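Local coordinates for periplasmic solute binding protein (Pectobacterium atrosepticum, PDB 4RY1), which probably binds a sugar in the periplasm and delivers it to an ABC-type importer, at residues A196-R199 with D200-R203; M187-E190 with K191-S194; V391-V394 with A395-L399; V374-W377 with T378-L381. All coordinates share one frame; numbering follows the deposited sequence. Where two conformers were deposited one is given.

Interaction 1. Residues A196-R199 with D200-R203; sequences AYSR and DQVR
S198 and Q201 meet where an irregular approach turns into the first turn of helix 199-214: S198 O accepts from V202 N and R199 O from R203 N, while S198 itself occupies the N-cap position. The two side chains exchange bonds with each other's backbone, which defines a capping box. In one direction S198 OG takes the N-H of Q201 N at 3.0 Å. Its first torsion, chi1 66°, places OG between the backbone N and the carbonyl carbon, where it can meet Q201 N. In the other, the Q201 chain runs back extended, and its OE1 receives S198 N at 2.9 Å, in the amide plane and on a lone pair, with an N-H...O angle of 167°. A water also donates to Q201 OE1 and to A196 O, tying the glutamine to the approach. Next to the box, Y197 CB lies 3.7 Å from V202 CG2.

Further out, R199 holds its neighbour D200 side-on. NE and NH1 both reach D200 OD1 from the same face of the carboxylate, NH1 at 2.9 Å, and the oxygen lies close to the guanidinium plane. The R203 guanidinium stacks flat on that of R199, centres 4.0 Å apart and planes at 5°. R203 has its own acid, D396 of helix 391-409, to which NH2 forms a salt bridge. Two stacked cations would be expected to repel each other; each has a carboxylate partner, which probably offsets this, and the acid at D200 should also suit the positive end of the helix dipole.

Interaction 2. Residues M187-E190 with K191-S194; sequences MIDE and KKQS
A tight reversal with a G1 beta bulge joins the two short strands 188-189 and 194-195, and it closes where D189 faces both Q193 and S194. D189 and S194 form an antiparallel hydrogen-bonded pair: D189 N gives to S194 O at 2.8 Å, and S194 N returns a bond to D189 O at 3.1 Å. Q193, the extra residue of the bulge, has phi and psi of 55° and 48°, a left-handed conformation that lets the chain re-enter the strand at S194. Within the connection Q193 N makes a weak bond to E190 O.

The D189 side chain braces the turn from the face it shares with S194. With CG anti to the backbone N (chi1 -171°), the carboxylate reaches across the reversal, and OD1 takes K192 N at 3.1 Å, met from well above the carboxylate plane. OD2 lies alongside the K192 chain, 3.2 Å from K192 CG, and K192 NZ closes a long salt bridge of 3.4 Å to D189 OD2. The lysine is poorly ordered and exposed, so this last link is probably less firm than the bond from K192 N to D189 OD1. S194 OG, in the conformer given, donates to K192 O at 2.9 Å, adding a brace on the returning side.

E190 and Q193 send their polar ends elsewhere: E190 to R74 and S365, Q193 to K407 of helix 391-409. One acid thus takes up a backbone N-H of the turn while its neighbour E190 binds other parts of the chain, and the whole is a beta hairpin whose connection ends in a G1 bulge, with a glutamine in the left-handed position.

Interaction 3. Residues V391-V394 with A395-L399; sequences VNKV and ADDFL
K393 and D397, one turn apart on helix 391-409, are joined by a lysine chain that curls forward to the next turn. K393 CB starts out pointing away from the following turn, and CG, anti to the backbone N at chi1 167°, comes no nearer than 4.0 Å to D397 OD2. The bend at chi2 (71°) then brings the chain round: CD lies 3.6 Å from D397 OD1 and about as far from OD2, so the methylene passes close by both carboxylate oxygens. CE lies 3.8 Å from D397 OD2. At the tip, NZ meets OD2 at 2.8 Å on its syn lone pair, the side of the other oxygen, making a charged hydrogen bond and a salt bridge. The lysine is poorly ordered and touches a crystal neighbour, so its exact path is less certain.

The helix beneath is regular. A395 N, D396 N, D397 N and F398 N each bond to the carbonyl four residues back, as in A395 N to V391 O at 2.9 Å. On another side of the helix D396 bends its carboxylate over its own preceding turn, but its charge is answered by R203 of helix 199-214, whose NH2 makes a salt bridge to OD2.

The inward residues settle the helix between its neighbours. A395 and F398 lie against F206 of helix 199-214, the two phenyl rings edge-to-face, while V394 packs on S380, K383 and L384 of helix 371-385 and F398 reaches W377. K393, exposed, and D397, partly exposed, lie away from these packing residues.

Interaction 4. Residues V374-W377 with T378-L381; sequences VQLW and TTSL
Hydroxyls of T378, T379 and S380 fold back on the carbonyls of the preceding turn of helix 371-385, supplementing the backbone bonds there. T378 OG1 donates to V374 O at 2.8 Å, from 37° out of the carbonyl plane, while T378 N reaches the same oxygen from the opposite face. S380 repeats the pattern: S380 OG donates to L376 O at 2.7 Å. The backbone N of that serine comes to the same oxygen from the other face. In both residues the oxygen is anti to the carbonyl carbon (S380 chi1 -64°), which lays it beside the backbone N and over the carbonyl four residues back. T379 OG1 lies between two acceptors, Q375 O at 2.9 Å and L376 O at 3.1 Å, and its one proton can serve either. The buried hydroxyls of T378 and S380 thus find acceptors within the helix; T378 OG1 has a further partner in V168 N.

The apolar contact is between W377 and L381. L381 sets both methyls over one face of the indole: CD1 is 3.5 Å from W377 NE1, and CD2 stands 3.9 Å above the centroid of the six-membered ring, only 10° off its normal, a CH-pi contact. The indole N-H bonds to V168 O, which helps to set the ring's rotation.

Beyond the segment, W377 meets F398 of helix 391-409 and F206 of helix 199-214, and L381 lies on F206 and Y209. Serine and threonine hydroxyls bonded to the carbonyl four residues back are a familiar feature of alpha helices; here they accompany the i to i+4 pair of W377 and L381 on a helix packed against helices 199-214 and 391-409.

Overall arrangement
Along the chain the order is interaction 2, interaction 1, interaction 4, interaction 3. The hairpin of 187-194 runs directly into the capped start of helix 199-214, and the two touch where A196 N meets M187 O, their centres about 13 Å apart. Interaction 3, on helix 391-409, has its centre about 10 Å from that of interaction 1, joined by the R203-D396 salt bridge, and about 11 Å from that of interaction 4, joined by F398 against W377. Interactions 1 and 4 do not touch. Three helices, 199-214, 371-385 and 391-409, thus touch one another through side chains, bringing the late C-terminal helices against the middle of the chain in one compact region.

Interaction 1. Residues A196-R199 with D200-R203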
loop_
_atom_site.group_PDB
_atom_site.type_symbol
_atom_site.label_atom_id
_atom_site.label_comp_id
_atom_site.label_asym_id
_atom_site.label_seq_id
_atom_site.Cartn_x
_atom_site.Cartn_y
_atom_site.Cartn_z
ATOM N N ALA A 196 18.544 4.094 9.205
ATOM C CA ALA A 196 19.234 5.358 8.912
ATOM C C ALA A 196 19.079 6.402 10.028
ATOM O O ALA A 196 19.915 7.305 10.189
ATOM C CB ALA A 196 18.745 5.939 7.598
ATOM N N TYR A 197 17.981 6.302 10.765
ATOM C CA TYR A 197 17.749 7.180 11.920
ATOM C C TYR A 197 18.801 6.920 12.999
ATOM O O TYR A 197 19.175 5.782 13.267
ATOM C CB TYR A 197 16.344 6.986 12.520
ATOM C CG TYR A 197 15.158 7.287 11.627
ATOM C CD1 TYR A 197 15.265 8.048 10.478
ATOM C CD2 TYR A 197 13.905 6.808 11.964
ATOM C CE1 TYR A 197 14.159 8.304 9.671
ATOM C CE2 TYR A 197 12.803 7.053 11.170
ATOM C CZ TYR A 197 12.926 7.800 10.027
ATOM O OH TYR A 197 11.810 8.014 9.262
ATOM N N SER A 198 19.290 7.999 13.591
ATOM C CA SER A 198 20.103 7.905 14.798
ATOM C C SER A 198 19.287 7.352 15.970
ATOM O O SER A 198 18.050 7.283 15.919
ATOM C CB SER A 198 20.607 9.293 15.185
ATOM O OG SER A 198 19.515 10.128 15.564
ATOM N N ARG A 199 19.980 6.990 17.040
ATOM C CA ARG A 199 19.303 6.548 18.257
ATOM C C ARG A 199 18.258 7.589 18.673
ATOM O O ARG A 199 17.128 7.250 19.025
ATOM C CB ARG A 199 20.296 6.334 19.392
ATOM C CG ARG A 199 19.625 6.082 20.738
ATOM C CD ARG A 199 20.522 6.494 21.890
ATOM N NE ARG A 199 20.549 7.942 22.087
ATOM C CZ ARG A 199 21.253 8.541 23.043
ATOM N NH1 ARG A 199 21.233 9.861 23.161
ATOM N NH2 ARG A 199 21.976 7.814 23.887
ATOM N N ASP A 200 18.641 8.863 18.643
ATOM C CA ASP A 200 17.728 9.971 18.983
ATOM C C ASP A 200 16.518 10.099 18.055
ATOM O O ASP A 200 15.396 10.377 18.491
ATOM C CB ASP A 200 18.492 11.297 19.036
ATOM C CG ASP A 200 19.244 11.484 20.345
ATOM O OD1 ASP A 200 19.212 10.562 21.198
ATOM O OD2 ASP A 200 19.882 12.546 20.511
ATOM N N GLN A 201 16.744 9.883 16.775
ATOM C CA GLN A 201 15.652 9.931 15.796
ATOM C C GLN A 201 14.635 8.783 15.930
ATOM O O GLN A 201 13.436 8.988 15.752
ATOM C CB GLN A 201 16.229 10.004 14.394
ATOM C CG GLN A 201 16.820 11.374 14.124
ATOM C CD GLN A 201 17.585 11.450 12.818
ATOM O OE1 GLN A 201 18.297 10.509 12.440
ATOM N NE2 GLN A 201 17.470 12.582 12.141
ATOM N N VAL A 202 15.120 7.602 16.267
ATOM C CA VAL A 202 14.239 6.453 16.570
ATOM C C VAL A 202 13.397 6.783 17.812
ATOM O O VAL A 202 12.206 6.508 17.858
ATOM C CB VAL A 202 15.008 5.142 16.741
ATOM C CG1 VAL A 202 14.060 4.022 17.099
ATOM C CG2 VAL A 202 15.747 4.809 15.443
ATOM N N ARG A 203 14.006 7.388 18.824
ATOM C CA ARG A 203 13.206 7.891 19.966
ATOM C C ARG A 203 12.111 8.889 19.605
ATOM O O ARG A 203 11.003 8.841 20.139
ATOM C CB ARG A 203 14.101 8.536 20.994
ATOM C CG ARG A 203 14.844 7.505 21.778
ATOM C CD ARG A 203 15.949 8.152 22.585
ATOM N NE ARG A 203 16.721 7.132 23.278
ATOM C CZ ARG A 203 17.595 7.389 24.245
ATOM N NH1 ARG A 203 17.827 8.638 24.632
ATOM N NH2 ARG A 203 18.246 6.390 24.823
HETATM O O HOH W 1 20.601 10.253 11.189
#

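Interaction 2. Residues M187-E190 with K191-S194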
loop_
_atom_site.group_PDB
_atom_site.type_symbol
_atom_site.label_atom_id
_atom_site.label_comp_id
_atom_site.label_asym_id
_atom_site.label_seq_id
_atom_site.Cartn_x
_atom_site.Cartn_y
_atom_site.Cartn_z
ATOM N N MET A 187 14.031 6.302 6.551
ATOM C CA MET A 187 14.191 5.367 7.661
ATOM C C MET A 187 15.275 4.293 7.451
ATOM O O MET A 187 15.860 3.814 8.420
ATOM C CB MET A 187 12.806 4.712 7.891
ATOM C CG MET A 187 12.643 3.754 9.054
ATOM S SD MET A 187 10.953 3.054 9.073
ATOM C CE MET A 187 10.094 4.549 9.537
ATOM N N ILE A 188 15.525 3.911 6.188
ATOM C CA ILE A 188 16.434 2.780 5.860
ATOM C C ILE A 188 17.698 3.285 5.145
ATOM O O ILE A 188 17.609 4.107 4.236
ATOM C CB ILE A 188 15.761 1.733 4.931
ATOM C CG1 ILE A 188 14.375 1.323 5.451
ATOM C CG2 ILE A 188 16.676 0.530 4.690
ATOM C CD1 ILE A 188 14.416 0.576 6.764
ATOM N N ASP A 189 18.847 2.770 5.573
ATOM C CA ASP A 189 20.126 2.912 4.852
ATOM C C ASP A 189 20.470 1.558 4.252
ATOM O O ASP A 189 21.026 0.707 4.938
ATOM C CB ASP A 189 21.269 3.387 5.782
ATOM C CG ASP A 189 22.528 3.752 5.014
ATOM O OD1 ASP A 189 22.774 3.153 3.945
ATOM O OD2 ASP A 189 23.288 4.622 5.477
ATOM N N GLU A 190 20.128 1.349 2.981
ATOM C CA GLU A 190 20.351 0.039 2.364
ATOM C C GLU A 190 21.836 -0.334 2.236
ATOM O O GLU A 190 22.208 -1.492 2.429
ATOM C CB GLU A 190 19.652 -0.070 1.020
ATOM C CG GLU A 190 18.138 0.011 1.173
ATOM C CD GLU A 190 17.386 -0.205 -0.124
ATOM O OE1 GLU A 190 17.967 -0.800 -1.062
ATOM O OE2 GLU A 190 16.203 0.212 -0.193
ATOM N N LYS A 191 22.670 0.654 1.948
ATOM C CA LYS A 191 24.132 0.450 1.872
ATOM C C LYS A 191 24.717 -0.096 3.188
ATOM O O LYS A 191 25.539 -1.028 3.205
ATOM C CB LYS A 191 24.835 1.768 1.523
ATOM C CG LYS A 191 24.526 2.297 0.131
ATOM C CD LYS A 191 24.598 3.822 0.087
ATOM C CE LYS A 191 24.773 4.373 -1.324
ATOM N NZ LYS A 191 26.181 4.729 -1.655
ATOM N N LYS A 192 24.281 0.505 4.292
ATOM C CA LYS A 192 24.741 0.100 5.635
ATOM C C LYS A 192 23.978 -1.097 6.211
ATOM O O LYS A 192 24.334 -1.612 7.273
ATOM C CB LYS A 192 24.651 1.267 6.618
ATOM C CG LYS A 192 25.527 2.467 6.294
ATOM C CD LYS A 192 25.676 3.331 7.544
ATOM C CE LYS A 192 26.045 4.792 7.298
ATOM N NZ LYS A 192 26.644 5.118 5.977
ATOM N N GLN A 193 22.918 -1.516 5.509
ATOM C CA GLN A 193 22.022 -2.612 5.928
ATOM C C GLN A 193 21.478 -2.346 7.313
ATOM O O GLN A 193 21.459 -3.224 8.175
ATOM C CB GLN A 193 22.745 -3.948 5.865
ATOM C CG GLN A 193 23.271 -4.159 4.466
ATOM C CD GLN A 193 24.024 -5.438 4.221
ATOM O OE1 GLN A 193 24.282 -6.238 5.124
ATOM N NE2 GLN A 193 24.400 -5.635 2.963
ATOM N N SER A 194 20.991 -1.120 7.488
ATOM C CA SER A 194 20.656 -0.593 8.804
ATOM C C SER A 194 19.578 0.468 8.768
ATOM O O SER A 194 19.242 1.023 7.715
ATOM C CB SER A 194 21.908 0.007 9.483
ATOM O OG SER A 194 22.919 -0.968 9.689
#

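Interaction 3. Residues V391-V394 with A395-L399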
loop_
_atom_site.group_PDB
_atom_site.type_symbol
_atom_site.label_atom_id
_atom_site.label_comp_id
_atom_site.label_asym_id
_atom_site.label_seq_id
_atom_site.Cartn_x
_atom_site.Cartn_y
_atom_site.Cartn_z
ATOM N N VAL A 391 9.521 4.858 26.716
ATOM C CA VAL A 391 9.816 5.170 25.305
ATOM C C VAL A 391 11.258 4.884 24.889
ATOM O O VAL A 391 11.478 4.270 23.860
ATOM C CB VAL A 391 9.474 6.622 24.957
ATOM C CG1 VAL A 391 9.979 6.986 23.566
ATOM C CG2 VAL A 391 7.976 6.815 25.027
ATOM N N ASN A 392 12.233 5.327 25.675
ATOM C CA ASN A 392 13.629 5.189 25.241
ATOM C C ASN A 392 14.109 3.781 25.152
ATOM O O ASN A 392 14.811 3.400 24.227
ATOM C CB ASN A 392 14.567 5.960 26.145
ATOM C CG ASN A 392 14.494 7.425 25.893
ATOM O OD1 ASN A 392 13.747 7.873 25.039
ATOM N ND2 ASN A 392 15.264 8.191 26.639
ATOM N N LYS A 393 13.751 3.005 26.140
ATOM C CA LYS A 393 14.166 1.641 26.131
ATOM C C LYS A 393 13.523 0.871 24.956
ATOM O O LYS A 393 14.194 0.109 24.259
ATOM C CB LYS A 393 13.848 1.030 27.470
ATOM C CG LYS A 393 13.952 -0.461 27.461
ATOM C CD LYS A 393 15.393 -0.900 27.354
ATOM C CE LYS A 393 15.578 -2.112 28.236
ATOM N NZ LYS A 393 15.105 -3.347 27.560
ATOM N N VAL A 394 12.228 1.086 24.752
ATOM C CA VAL A 394 11.477 0.417 23.674
ATOM C C VAL A 394 12.081 0.802 22.316
ATOM O O VAL A 394 12.350 -0.046 21.458
ATOM C CB VAL A 394 9.973 0.750 23.768
ATOM C CG1 VAL A 394 9.200 0.296 22.517
ATOM C CG2 VAL A 394 9.385 0.101 25.009
ATOM N N ALA A 395 12.340 2.089 22.169
ATOM C CA ALA A 395 12.948 2.618 20.951
ATOM C C ALA A 395 14.346 2.068 20.693
ATOM O O ALA A 395 14.637 1.551 19.614
ATOM C CB ALA A 395 12.987 4.128 21.020
ATOM N N ASP A 396 15.217 2.164 21.685
ATOM C CA ASP A 396 16.569 1.637 21.527
ATOM C C ASP A 396 16.543 0.126 21.198
ATOM O O ASP A 396 17.352 -0.359 20.408
ATOM C CB ASP A 396 17.407 1.862 22.790
ATOM C CG ASP A 396 17.609 3.336 23.142
ATOM O OD1 ASP A 396 17.222 4.256 22.390
ATOM O OD2 ASP A 396 18.188 3.580 24.227
ATOM N N ASP A 397 15.643 -0.617 21.837
ATOM C CA ASP A 397 15.498 -2.055 21.565
ATOM C C ASP A 397 14.961 -2.308 20.158
ATOM O O ASP A 397 15.363 -3.265 19.493
ATOM C CB ASP A 397 14.591 -2.745 22.581
ATOM C CG ASP A 397 15.221 -2.837 23.969
ATOM O OD1 ASP A 397 16.365 -2.357 24.176
ATOM O OD2 ASP A 397 14.561 -3.405 24.858
ATOM N N PHE A 398 14.052 -1.446 19.717
ATOM C CA PHE A 398 13.570 -1.533 18.338
ATOM C C PHE A 398 14.756 -1.347 17.379
ATOM O O PHE A 398 14.937 -2.116 16.446
ATOM C CB PHE A 398 12.455 -0.524 18.033
ATOM C CG PHE A 398 12.111 -0.449 16.568
ATOM C CD1 PHE A 398 11.250 -1.384 15.989
ATOM C CD2 PHE A 398 12.672 0.525 15.766
ATOM C CE1 PHE A 398 10.957 -1.336 14.631
ATOM C CE2 PHE A 398 12.383 0.578 14.417
ATOM C CZ PHE A 398 11.518 -0.347 13.848
ATOM N N LEU A 399 15.574 -0.341 17.638
ATOM C CA LEU A 399 16.718 -0.064 16.768
ATOM C C LEU A 399 17.676 -1.259 16.631
ATOM O O LEU A 399 18.057 -1.613 15.530
ATOM C CB LEU A 399 17.458 1.171 17.267
ATOM C CG LEU A 399 18.761 1.511 16.544
ATOM C CD1 LEU A 399 18.528 1.715 15.051
ATOM C CD2 LEU A 399 19.361 2.758 17.180
#

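Interaction 4. Residues V374-W377 with T378-L381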
loop_
_atom_site.group_PDB
_atom_site.type_symbol
_atom_site.label_atom_id
_atom_site.label_comp_id
_atom_site.label_asym_id
_atom_site.label_seq_id
_atom_site.Cartn_x
_atom_site.Cartn_y
_atom_site.Cartn_z
ATOM N N VAL A 374 8.094 -4.795 10.572
ATOM C CA VAL A 374 6.775 -4.260 10.895
ATOM C C VAL A 374 6.216 -4.914 12.163
ATOM O O VAL A 374 5.605 -4.245 12.985
ATOM C CB VAL A 374 5.808 -4.437 9.721
ATOM C CG1 VAL A 374 4.371 -4.144 10.120
ATOM C CG2 VAL A 374 6.246 -3.557 8.561
ATOM N N GLN A 375 6.439 -6.212 12.328
ATOM C CA GLN A 375 6.015 -6.893 13.567
ATOM C C GLN A 375 6.788 -6.449 14.801
ATOM O O GLN A 375 6.200 -6.293 15.866
ATOM C CB GLN A 375 6.050 -8.412 13.410
ATOM C CG GLN A 375 4.893 -8.903 12.554
ATOM C CD GLN A 375 3.536 -8.365 13.017
ATOM O OE1 GLN A 375 3.141 -8.574 14.171
ATOM N NE2 GLN A 375 2.828 -7.647 12.129
ATOM N N LEU A 376 8.071 -6.151 14.627
ATOM C CA LEU A 376 8.880 -5.620 15.719
ATOM C C LEU A 376 8.358 -4.246 16.157
ATOM O O LEU A 376 8.217 -3.967 17.341
ATOM C CB LEU A 376 10.351 -5.539 15.318
ATOM C CG LEU A 376 11.285 -5.314 16.508
ATOM C CD1 LEU A 376 11.288 -6.510 17.445
ATOM C CD2 LEU A 376 12.705 -5.021 16.060
ATOM N N TRP A 377 8.087 -3.388 15.182
ATOM C CA TRP A 377 7.425 -2.096 15.411
ATOM C C TRP A 377 6.102 -2.273 16.157
ATOM O O TRP A 377 5.839 -1.622 17.174
ATOM C CB TRP A 377 7.196 -1.396 14.062
ATOM C CG TRP A 377 6.267 -0.230 14.048
ATOM C CD1 TRP A 377 5.005 -0.208 13.526
ATOM C CD2 TRP A 377 6.520 1.108 14.520
ATOM N NE1 TRP A 377 4.456 1.033 13.663
ATOM C CE2 TRP A 377 5.357 1.866 14.262
ATOM C CE3 TRP A 377 7.605 1.733 15.142
ATOM C CZ2 TRP A 377 5.260 3.211 14.565
ATOM C CZ3 TRP A 377 7.502 3.076 15.463
ATOM C CH2 TRP A 377 6.337 3.800 15.192
ATOM N N THR A 378 5.280 -3.176 15.642
ATOM C CA THR A 378 3.931 -3.414 16.178
ATOM C C THR A 378 3.974 -3.876 17.635
ATOM O O THR A 378 3.286 -3.317 18.505
ATOM C CB THR A 378 3.185 -4.422 15.285
ATOM O OG1 THR A 378 3.052 -3.860 13.962
ATOM C CG2 THR A 378 1.815 -4.769 15.846
ATOM N N THR A 379 4.831 -4.856 17.895
ATOM C CA THR A 379 5.024 -5.360 19.261
ATOM C C THR A 379 5.638 -4.287 20.183
ATOM O O THR A 379 5.302 -4.209 21.377
ATOM C CB THR A 379 5.793 -6.690 19.274
ATOM O OG1 THR A 379 7.075 -6.528 18.669
ATOM C CG2 THR A 379 5.012 -7.754 18.529
ATOM N N SER A 380 6.499 -3.444 19.631
ATOM C CA SER A 380 7.067 -2.333 20.412
ATOM C C SER A 380 5.980 -1.356 20.829
ATOM O O SER A 380 5.965 -0.892 21.967
ATOM C CB SER A 380 8.133 -1.579 19.625
ATOM O OG SER A 380 9.234 -2.421 19.342
ATOM N N LEU A 381 5.075 -1.027 19.909
ATOM C CA LEU A 381 3.939 -0.148 20.259
ATOM C C LEU A 381 3.060 -0.763 21.355
ATOM O O LEU A 381 2.586 -0.062 22.244
ATOM C CB LEU A 381 3.070 0.162 19.033
ATOM C CG LEU A 381 3.826 0.823 17.888
ATOM C CD1 LEU A 381 2.822 1.140 16.792
ATOM C CD2 LEU A 381 4.630 2.049 18.271
#